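Long-range contacts in aggretin alpha chain (Agkistrodon rhodostoma, PDB 3BX4), which serves as a subunit of a snake-venom snaclec toxin that triggers platelet aggregation by binding the receptor CLEC1B (CLEC2): residues 17-22 / 62-67; 23-28 / 122-127; 42-47 / 130-135. All blocks are in the same frame, centred on the assembly; numbering follows the deposited sequence.

Contact 1: residues 17-22 / 62-67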
loop_
_atom_site.group_PDB
_atom_site.type_symbol
_atom_site.label_atom_id
_atom_site.label_comp_id
_atom_site.label_asym_id
_atom_site.label_seq_id
_atom_site.Cartn_x
_atom_site.Cartn_y
_atom_site.Cartn_z
ATOM N N TYR C 17 -6.510 -16.710 -19.041
ATOM C CA TYR C 17 -5.296 -16.202 -18.436
ATOM C C TYR C 17 -4.446 -15.540 -19.532
ATOM O O TYR C 17 -4.510 -15.914 -20.708
ATOM C CB TYR C 17 -4.443 -17.360 -17.897
ATOM C CG TYR C 17 -5.060 -18.170 -16.801
ATOM C CD1 TYR C 17 -6.102 -19.059 -17.125
ATOM C CD2 TYR C 17 -4.620 -18.062 -15.501
ATOM C CE1 TYR C 17 -6.700 -19.843 -16.105
ATOM C CE2 TYR C 17 -5.222 -18.816 -14.488
ATOM C CZ TYR C 17 -6.249 -19.728 -14.854
ATOM O OH TYR C 17 -6.898 -20.490 -13.842
ATOM N N GLN C 18 -3.651 -14.579 -19.120
ATOM C CA GLN C 18 -2.682 -14.012 -20.113
ATOM C C GLN C 18 -1.479 -13.517 -19.373
ATOM O O GLN C 18 -1.584 -12.806 -18.388
ATOM C CB GLN C 18 -3.331 -12.904 -20.965
ATOM C CG GLN C 18 -2.336 -12.363 -22.081
ATOM C CD GLN C 18 -2.993 -11.445 -23.063
ATOM O OE1 GLN C 18 -4.234 -11.181 -23.056
ATOM N NE2 GLN C 18 -2.183 -10.955 -23.968
ATOM N N ALA C 19 -0.269 -13.831 -19.921
ATOM C CA ALA C 19 0.981 -13.369 -19.314
ATOM C C ALA C 19 1.448 -12.144 -20.146
ATOM O O ALA C 19 1.374 -12.205 -21.369
ATOM C CB ALA C 19 2.027 -14.441 -19.384
ATOM N N PHE C 20 1.781 -11.052 -19.470
ATOM C CA PHE C 20 2.122 -9.774 -20.129
ATOM C C PHE C 20 3.562 -9.516 -19.848
ATOM O O PHE C 20 4.035 -9.630 -18.727
ATOM C CB PHE C 20 1.255 -8.624 -19.610
ATOM C CG PHE C 20 -0.178 -8.722 -20.010
ATOM C CD1 PHE C 20 -1.090 -9.444 -19.196
ATOM C CD2 PHE C 20 -0.639 -8.157 -21.216
ATOM C CE1 PHE C 20 -2.432 -9.592 -19.584
ATOM C CE2 PHE C 20 -2.008 -8.297 -21.616
ATOM C CZ PHE C 20 -2.919 -9.028 -20.777
ATOM N N ASN C 21 4.306 -9.158 -20.914
ATOM C CA ASN C 21 5.706 -8.845 -20.674
ATOM C C ASN C 21 5.935 -7.374 -20.367
ATOM O O ASN C 21 7.046 -7.075 -19.882
ATOM C CB ASN C 21 6.546 -9.289 -21.843
ATOM C CG ASN C 21 5.937 -8.885 -23.127
ATOM O OD1 ASN C 21 5.286 -9.699 -23.793
ATOM N ND2 ASN C 21 6.117 -7.620 -23.511
ATOM N N GLU C 22 4.943 -6.497 -20.592
ATOM C CA GLU C 22 4.957 -5.104 -20.036
ATOM C C GLU C 22 5.465 -5.178 -18.593
ATOM O O GLU C 22 4.902 -5.898 -17.754
ATOM C CB GLU C 22 3.563 -4.438 -19.943
ATOM C CG GLU C 22 2.942 -3.777 -21.160
ATOM C CD GLU C 22 1.836 -4.651 -21.772
ATOM O OE1 GLU C 22 1.800 -5.867 -21.470
ATOM O OE2 GLU C 22 0.995 -4.128 -22.534
ATOM N N ASP C 62 7.757 -16.051 -25.337
ATOM C CA ASP C 62 9.104 -15.799 -25.838
ATOM C C ASP C 62 9.705 -14.490 -25.264
ATOM O O ASP C 62 10.879 -14.441 -24.863
ATOM C CB ASP C 62 9.070 -15.748 -27.382
ATOM C CG ASP C 62 8.569 -17.045 -28.003
ATOM O OD1 ASP C 62 8.697 -18.113 -27.367
ATOM O OD2 ASP C 62 8.045 -16.997 -29.134
ATOM N N GLU C 63 8.892 -13.446 -25.231
ATOM C CA GLU C 63 9.319 -12.146 -24.687
ATOM C C GLU C 63 9.679 -12.122 -23.185
ATOM O O GLU C 63 10.262 -11.152 -22.698
ATOM C CB GLU C 63 8.238 -11.129 -25.022
ATOM C CG GLU C 63 8.005 -11.070 -26.530
ATOM C CD GLU C 63 6.594 -10.728 -26.930
ATOM O OE1 GLU C 63 5.815 -10.209 -26.090
ATOM O OE2 GLU C 63 6.278 -10.975 -28.115
ATOM N N LEU C 64 9.332 -13.192 -22.463
ATOM C CA LEU C 64 9.595 -13.304 -21.032
ATOM C C LEU C 64 10.881 -14.073 -20.741
ATOM O O LEU C 64 11.128 -14.467 -19.583
ATOM C CB LEU C 64 8.405 -13.982 -20.320
ATOM C CG LEU C 64 7.214 -13.054 -20.093
ATOM C CD1 LEU C 64 6.148 -13.675 -19.200
ATOM C CD2 LEU C 64 7.748 -11.771 -19.490
ATOM N N ALA C 65 11.695 -14.275 -21.782
ATOM C CA ALA C 65 12.879 -15.149 -21.716
ATOM C C ALA C 65 13.875 -14.752 -20.623
ATOM O O ALA C 65 14.404 -15.620 -19.919
ATOM C CB ALA C 65 13.603 -15.190 -23.089
ATOM N N ASP C 66 14.139 -13.458 -20.496
ATOM C CA ASP C 66 15.089 -12.973 -19.494
ATOM C C ASP C 66 14.467 -12.366 -18.217
ATOM O O ASP C 66 15.153 -11.694 -17.442
ATOM C CB ASP C 66 16.040 -11.981 -20.136
ATOM C CG ASP C 66 16.801 -12.585 -21.309
ATOM O OD1 ASP C 66 17.311 -13.724 -21.195
ATOM O OD2 ASP C 66 16.881 -11.912 -22.356
ATOM N N GLU C 67 13.173 -12.581 -17.993
ATOM C CA GLU C 67 12.545 -12.011 -16.799
ATOM C C GLU C 67 12.900 -12.877 -15.552
ATOM O O GLU C 67 12.853 -14.109 -15.657
ATOM C CB GLU C 67 11.019 -11.943 -17.009
ATOM C CG GLU C 67 10.277 -11.518 -15.786
ATOM C CD GLU C 67 10.551 -10.068 -15.373
ATOM O OE1 GLU C 67 9.913 -9.130 -15.940
ATOM O OE2 GLU C 67 11.347 -9.893 -14.434
#
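Asn21 carries CG between its backbone N and carbonyl carbon (chi1 46°), which swings the amide toward Glu63. Glu63 sets CG beside its own N, anti to the carbonyl carbon (chi1 -57°), and its chain bends at chi2, about CB-CG, which brings the carboxylate to that amide. The two flat groups stand nearly perpendicular, their planes 82° apart. Asn21 CG also lies 3.7 Å from Glu63 CB, so part of this meeting is carbon on carbon. Asn21 OD1 and Glu63 OE1 are modelled 2.4 Å apart; the spacing is too short to be reliable, and the kind of contact is doubtful. Leu64 supplies the apolar half. Its CD2 sits 3.6 Å from Asn21 CB, and its CD1 touches Ala19 CB at 4.2 Å. The contact belongs to the C-type lectin fold. Strand 15-21 pairs antiparallel with strand 127-133, and the 62-67 loop leads from helix 48-59 into strand 69-76. Leu64 also packs on Ile58 of that helix and Ala128 of the neighbouring strand. Leu64 starts a type I turn that ends at Glu67, with Glu67 N bonded to Leu64 O at 3.2 Å. At the end of the turn, the Glu67 carboxylate accepts from the backbone N atoms of Ala128 and Tyr69. Phe20 points the other way; Gln18 CG lies over one face of its ring, 3.6 Å above the plane and toward the rim.

Contact 2: residues 23-28 / 122-127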
loop_
_atom_site.group_PDB
_atom_site.type_symbol
_atom_site.label_atom_id
_atom_site.label_comp_id
_atom_site.label_asym_id
_atom_site.label_seq_id
_atom_site.Cartn_x
_atom_site.Cartn_y
_atom_site.Cartn_z
ATOM N N GLN C 23 6.487 -4.416 -18.245
ATOM C CA GLN C 23 6.967 -4.432 -16.857
ATOM C C GLN C 23 6.306 -3.373 -15.986
ATOM O O GLN C 23 6.372 -2.150 -16.254
ATOM C CB GLN C 23 8.511 -4.330 -16.853
ATOM C CG GLN C 23 9.219 -5.671 -17.328
ATOM C CD GLN C 23 10.720 -5.655 -17.095
ATOM O OE1 GLN C 23 11.380 -4.664 -17.459
ATOM N NE2 GLN C 23 11.288 -6.732 -16.489
ATOM N N LYS C 24 5.597 -3.821 -14.925
ATOM C CA LYS C 24 4.796 -2.952 -14.081
ATOM C C LYS C 24 5.008 -3.318 -12.613
ATOM O O LYS C 24 5.378 -4.463 -12.294
ATOM C CB LYS C 24 3.294 -3.135 -14.418
ATOM C CG LYS C 24 2.885 -2.531 -15.729
ATOM C CD LYS C 24 1.402 -2.756 -16.059
ATOM C CE LYS C 24 1.138 -2.091 -17.453
ATOM N NZ LYS C 24 0.911 -0.586 -17.262
ATOM N N THR C 25 4.804 -2.335 -11.737
ATOM C CA THR C 25 4.859 -2.564 -10.260
ATOM C C THR C 25 3.676 -3.504 -9.997
ATOM O O THR C 25 2.826 -3.635 -10.840
ATOM C CB THR C 25 4.634 -1.262 -9.419
ATOM O OG1 THR C 25 3.355 -0.696 -9.725
ATOM C CG2 THR C 25 5.744 -0.216 -9.810
ATOM N N TRP C 26 3.656 -4.048 -8.807
ATOM C CA TRP C 26 2.525 -4.958 -8.432
ATOM C C TRP C 26 1.203 -4.182 -8.585
ATOM O O TRP C 26 0.275 -4.703 -9.262
ATOM C CB TRP C 26 2.755 -5.495 -7.053
ATOM C CG TRP C 26 1.785 -6.628 -6.672
ATOM C CD1 TRP C 26 1.982 -7.992 -6.839
ATOM C CD2 TRP C 26 0.441 -6.456 -6.195
ATOM N NE1 TRP C 26 0.816 -8.688 -6.403
ATOM C CE2 TRP C 26 -0.123 -7.756 -6.041
ATOM C CE3 TRP C 26 -0.317 -5.332 -5.855
ATOM C CZ2 TRP C 26 -1.445 -7.941 -5.562
ATOM C CZ3 TRP C 26 -1.609 -5.503 -5.398
ATOM C CH2 TRP C 26 -2.153 -6.817 -5.246
ATOM N N ASP C 27 1.114 -3.004 -7.980
ATOM C CA ASP C 27 -0.130 -2.186 -8.043
ATOM C C ASP C 27 -0.521 -1.824 -9.454
ATOM O O ASP C 27 -1.690 -1.937 -9.843
ATOM C CB ASP C 27 0.036 -0.901 -7.198
ATOM C CG ASP C 27 -0.141 -1.104 -5.682
ATOM O OD1 ASP C 27 -0.738 -2.096 -5.137
ATOM O OD2 ASP C 27 0.241 -0.128 -4.984
ATOM N N GLU C 28 0.439 -1.436 -10.297
ATOM C CA GLU C 28 0.099 -1.131 -11.671
ATOM C C GLU C 28 -0.359 -2.363 -12.462
ATOM O O GLU C 28 -1.206 -2.254 -13.341
ATOM C CB GLU C 28 1.325 -0.522 -12.413
ATOM C CG GLU C 28 1.580 0.895 -11.926
ATOM C CD GLU C 28 0.360 1.517 -11.316
ATOM O OE1 GLU C 28 -0.583 1.784 -12.083
ATOM O OE2 GLU C 28 0.333 1.731 -10.078
ATOM N N TYR C 122 9.765 -7.142 -3.855
ATOM C CA TYR C 122 9.560 -5.750 -3.607
ATOM C C TYR C 122 8.456 -5.176 -4.519
ATOM O O TYR C 122 8.613 -5.069 -5.718
ATOM C CB TYR C 122 10.913 -5.074 -3.969
ATOM C CG TYR C 122 11.988 -5.522 -3.016
ATOM C CD1 TYR C 122 12.926 -6.496 -3.375
ATOM C CD2 TYR C 122 12.011 -5.017 -1.713
ATOM C CE1 TYR C 122 13.948 -6.922 -2.464
ATOM C CE2 TYR C 122 12.979 -5.399 -0.835
ATOM C CZ TYR C 122 13.947 -6.334 -1.205
ATOM O OH TYR C 122 14.844 -6.718 -0.247
ATOM N N CYS C 123 7.316 -4.806 -3.928
ATOM C CA CYS C 123 6.125 -4.337 -4.681
ATOM C C CYS C 123 6.317 -3.248 -5.718
ATOM O O CYS C 123 5.656 -3.237 -6.726
ATOM C CB CYS C 123 5.111 -3.784 -3.681
ATOM S SG CYS C 123 4.464 -5.058 -2.528
ATOM N N GLU C 124 7.270 -2.363 -5.459
ATOM C CA GLU C 124 7.484 -1.188 -6.323
ATOM C C GLU C 124 8.402 -1.489 -7.479
ATOM O O GLU C 124 8.598 -0.569 -8.308
ATOM C CB GLU C 124 8.013 -0.001 -5.493
ATOM C CG GLU C 124 6.934 0.523 -4.514
ATOM C CD GLU C 124 5.538 0.902 -5.164
ATOM O OE1 GLU C 124 5.457 1.444 -6.292
ATOM O OE2 GLU C 124 4.479 0.675 -4.509
ATOM N N GLN C 125 8.902 -2.730 -7.570
ATOM C CA GLN C 125 9.710 -3.115 -8.746
ATOM C C GLN C 125 8.838 -3.519 -9.928
ATOM O O GLN C 125 7.756 -4.153 -9.822
ATOM C CB GLN C 125 10.677 -4.250 -8.439
ATOM C CG GLN C 125 11.800 -3.859 -7.504
ATOM C CD GLN C 125 12.885 -4.890 -7.551
ATOM O OE1 GLN C 125 12.890 -5.773 -8.423
ATOM N NE2 GLN C 125 13.787 -4.829 -6.581
ATOM N N MET C 126 9.275 -3.151 -11.104
ATOM C CA MET C 126 8.578 -3.422 -12.360
ATOM C C MET C 126 8.966 -4.784 -12.902
ATOM O O MET C 126 10.142 -5.102 -13.180
ATOM C CB MET C 126 8.899 -2.275 -13.412
ATOM C CG MET C 126 8.329 -0.903 -13.027
ATOM S SD MET C 126 9.358 0.384 -13.906
ATOM C CE MET C 126 8.584 0.189 -15.444
ATOM N N HIS C 127 7.953 -5.617 -13.077
ATOM C CA HIS C 127 8.119 -6.956 -13.631
ATOM C C HIS C 127 6.934 -7.327 -14.505
ATOM O O HIS C 127 5.894 -6.722 -14.421
ATOM C CB HIS C 127 8.338 -8.020 -12.518
ATOM C CG HIS C 127 9.595 -7.805 -11.723
ATOM N ND1 HIS C 127 10.841 -8.133 -12.219
ATOM C CD2 HIS C 127 9.810 -7.143 -10.565
ATOM C CE1 HIS C 127 11.768 -7.722 -11.369
ATOM N NE2 HIS C 127 11.169 -7.171 -10.327
HETATM O O HOH W 1 2.966 1.580 -8.371
HETATM O O HOH W 2 3.135 -1.879 -6.219
#
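Trp26, whose CB lies 3.7 Å from Cys123 O, has Asp27 OD1 in plane at the edge of its indole. Arg75 makes a cation-pi contact with it, Trp71 meets it edge-to-face, and its NE1 donates to Ile72 O. The His127 imidazole donates from NE2 to Gln125 OE1 at 2.9 Å, almost in the ring plane and onto a lone pair, and Tyr69 meets this ring edge-to-face. The imidazole ND1 bonds to Glu67, which also takes the amide of Gln23, so both ring nitrogens are held. Lys24 and His127 form an antiparallel hydrogen-bonded pair, at 3.0 Å from Lys24 N to His127 O and 2.9 Å from His127 N to Lys24 O. Trp26 N donates to Cys123 O at 3.0 Å. Thr25 is the N-cap: its OG1, between the backbone N and the carbonyl carbon (chi1 59°), accepts from Glu28 N at 3.1 Å, while CG2 presses on Glu124 O at 3.2 Å. One water joins Thr25 OG1, Glu28 and Glu124; another links Asp27 N to Cys123 O. The contact ties the start of helix 26-34 to the loop between strands 118-121 and 127-133, which the Cys106-Cys123 disulfide links to strand 106-110.

Contact 3: residues 42-47 / 130-135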
loop_
_atom_site.group_PDB
_atom_site.type_symbol
_atom_site.label_atom_id
_atom_site.label_comp_id
_atom_site.label_asym_id
_atom_site.label_seq_id
_atom_site.Cartn_x
_atom_site.Cartn_y
_atom_site.Cartn_z
ATOM N N LEU C 42 -4.667 -9.898 -11.018
ATOM C CA LEU C 42 -3.426 -10.725 -10.977
ATOM C C LEU C 42 -3.787 -12.142 -10.616
ATOM O O LEU C 42 -4.709 -12.367 -9.761
ATOM C CB LEU C 42 -2.395 -10.208 -9.982
ATOM C CG LEU C 42 -1.666 -8.943 -10.491
ATOM C CD1 LEU C 42 -0.848 -8.377 -9.374
ATOM C CD2 LEU C 42 -0.797 -9.345 -11.810
ATOM N N ALA C 43 -3.157 -13.118 -11.213
ATOM C CA ALA C 43 -3.602 -14.540 -11.047
ATOM C C ALA C 43 -3.530 -15.044 -9.609
ATOM O O ALA C 43 -2.526 -14.907 -8.921
ATOM C CB ALA C 43 -2.792 -15.488 -12.005
ATOM N N SER C 44 -4.638 -15.676 -9.154
ATOM C CA SER C 44 -4.586 -16.536 -7.977
ATOM C C SER C 44 -4.256 -17.968 -8.451
ATOM O O SER C 44 -4.567 -18.329 -9.598
ATOM C CB SER C 44 -5.930 -16.506 -7.225
ATOM O OG SER C 44 -7.018 -16.553 -8.130
ATOM N N ILE C 45 -3.603 -18.747 -7.602
ATOM C CA ILE C 45 -3.134 -20.107 -7.930
ATOM C C ILE C 45 -3.759 -21.010 -6.870
ATOM O O ILE C 45 -3.366 -20.890 -5.733
ATOM C CB ILE C 45 -1.610 -20.214 -7.817
ATOM C CG1 ILE C 45 -0.993 -19.240 -8.849
ATOM C CG2 ILE C 45 -1.160 -21.681 -8.003
ATOM C CD1 ILE C 45 0.479 -19.219 -9.040
ATOM N N GLU C 46 -4.686 -21.879 -7.270
ATOM C CA GLU C 46 -5.526 -22.553 -6.266
ATOM C C GLU C 46 -5.388 -24.071 -6.271
ATOM O O GLU C 46 -6.106 -24.772 -5.530
ATOM C CB GLU C 46 -6.986 -22.177 -6.533
ATOM C CG GLU C 46 -7.272 -20.671 -6.494
ATOM C CD GLU C 46 -8.714 -20.374 -6.809
ATOM O OE1 GLU C 46 -9.566 -20.631 -5.926
ATOM O OE2 GLU C 46 -9.010 -19.903 -7.944
ATOM N N SER C 47 -4.478 -24.596 -7.066
ATOM C CA SER C 47 -4.236 -26.030 -7.093
ATOM C C SER C 47 -2.919 -26.316 -7.770
ATOM O O SER C 47 -2.385 -25.436 -8.447
ATOM C CB SER C 47 -5.336 -26.712 -7.927
ATOM O OG SER C 47 -5.229 -26.334 -9.310
ATOM N N VAL C 130 0.878 -11.980 -14.575
ATOM C CA VAL C 130 -0.046 -12.766 -15.326
ATOM C C VAL C 130 -1.474 -12.379 -14.778
ATOM O O VAL C 130 -1.564 -12.254 -13.539
ATOM C CB VAL C 130 0.142 -14.322 -15.012
ATOM C CG1 VAL C 130 -0.969 -15.105 -15.659
ATOM C CG2 VAL C 130 1.559 -14.790 -15.550
ATOM N N CYS C 131 -2.407 -12.115 -15.701
ATOM C CA CYS C 131 -3.857 -11.788 -15.346
ATOM C C CYS C 131 -4.654 -13.076 -15.458
ATOM O O CYS C 131 -4.398 -13.949 -16.263
ATOM C CB CYS C 131 -4.525 -10.731 -16.271
ATOM S SG CYS C 131 -3.586 -9.124 -16.233
ATOM N N LYS C 132 -5.693 -13.148 -14.627
ATOM C CA LYS C 132 -6.628 -14.322 -14.585
ATOM C C LYS C 132 -7.988 -13.661 -14.624
ATOM O O LYS C 132 -8.237 -12.697 -13.874
ATOM C CB LYS C 132 -6.408 -15.140 -13.300
ATOM C CG LYS C 132 -7.523 -16.211 -12.954
ATOM C CD LYS C 132 -7.035 -16.966 -11.776
ATOM C CE LYS C 132 -8.108 -18.030 -11.282
ATOM N NZ LYS C 132 -7.616 -18.699 -10.078
ATOM N N LEU C 133 -8.877 -14.198 -15.460
ATOM C CA LEU C 133 -10.220 -13.676 -15.643
ATOM C C LEU C 133 -11.282 -14.794 -15.526
ATOM O O LEU C 133 -11.065 -15.885 -15.986
ATOM C CB LEU C 133 -10.270 -13.091 -17.051
ATOM C CG LEU C 133 -11.537 -12.627 -17.653
ATOM C CD1 LEU C 133 -11.859 -11.292 -16.889
ATOM C CD2 LEU C 133 -11.410 -12.375 -19.161
ATOM N N LEU C 134 -12.433 -14.487 -14.910
ATOM C CA LEU C 134 -13.612 -15.342 -15.021
ATOM C C LEU C 134 -14.544 -14.612 -15.986
ATOM O O LEU C 134 -15.057 -13.523 -15.643
ATOM C CB LEU C 134 -14.264 -15.514 -13.640
ATOM C CG LEU C 134 -15.524 -16.391 -13.710
ATOM C CD1 LEU C 134 -15.114 -17.858 -13.970
ATOM C CD2 LEU C 134 -16.249 -16.194 -12.362
ATOM N N PRO C 135 -14.660 -15.129 -17.215
ATOM C CA PRO C 135 -15.367 -14.440 -18.278
ATOM C C PRO C 135 -16.876 -14.399 -18.026
ATOM O O PRO C 135 -17.412 -15.336 -17.419
ATOM C CB PRO C 135 -14.970 -15.216 -19.553
ATOM C CG PRO C 135 -14.484 -16.548 -19.124
ATOM C CD PRO C 135 -14.043 -16.406 -17.669
#
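Lys132 runs its side chain past Ala43 and Ser44 and meets the Glu46 chain at about a right angle. It begins with CB 3.6 Å from Ala43 CA. CG is anti to the backbone N (chi1 167°), and every later torsion is extended, which carries the amine to Ser44 and Glu46. NZ donates to Ser44 OG at 3.0 Å and to Ser44 O at 3.1 Å, the latter from well above the carbonyl plane (59°). It also forms a salt bridge with Glu46 OE2 at 2.8 Å, using the anti lone pair of that oxygen. Ser44 and Glu46 each have two conformers; these bonds describe one. Ser44 OG also bonds to an acidic side chain of another protein's chain. Nearer the start of the segments, Ala43 N donates to Val130 O at 2.9 Å, and Ala43 CB touches Val130 CG1 at 4.1 Å. Leu42 and Cys131 form an antiparallel non-hydrogen-bonded pair whose side chains diverge. Leu42 CD2 still turns back to Val130 O, at 3.5 Å. This joins the loop before helix 48-59 to the last strand of the lectin fold, where Cys131 is disulfide-bonded to Cys33. Glu50 of helix 48-59 makes a second salt bridge to NZ, whose three N-H must be shared among four oxygens. Glu50, with Glu46 in the conformer described, would probably keep the buried lysine charged and offset the burial cost.

From the N terminus, the first halves of the contacts come in order: 17-22, 23-28, 42-47. Their partners follow in the same order. Contact 1 closes a loop across helices 26-34 and 48-59. Contact 2 closes the longest loop, 93 residues, and contact 3 spans 82. Every pair of contacts therefore crosses, and none nests in another. Contacts 1 and 3 meet on one sheet, where strands 15-21 and 127-133 are neighbours. Glu67 bridges contact 1 to contact 2, and Trp26 packs on Leu42 between contacts 2 and 3. Contact 1 ties strand 15-21 to the loop after helix 48-59, contact 2 ties helix 26-34 to the loop entering strand 127-133, and contact 3 reaches that strand.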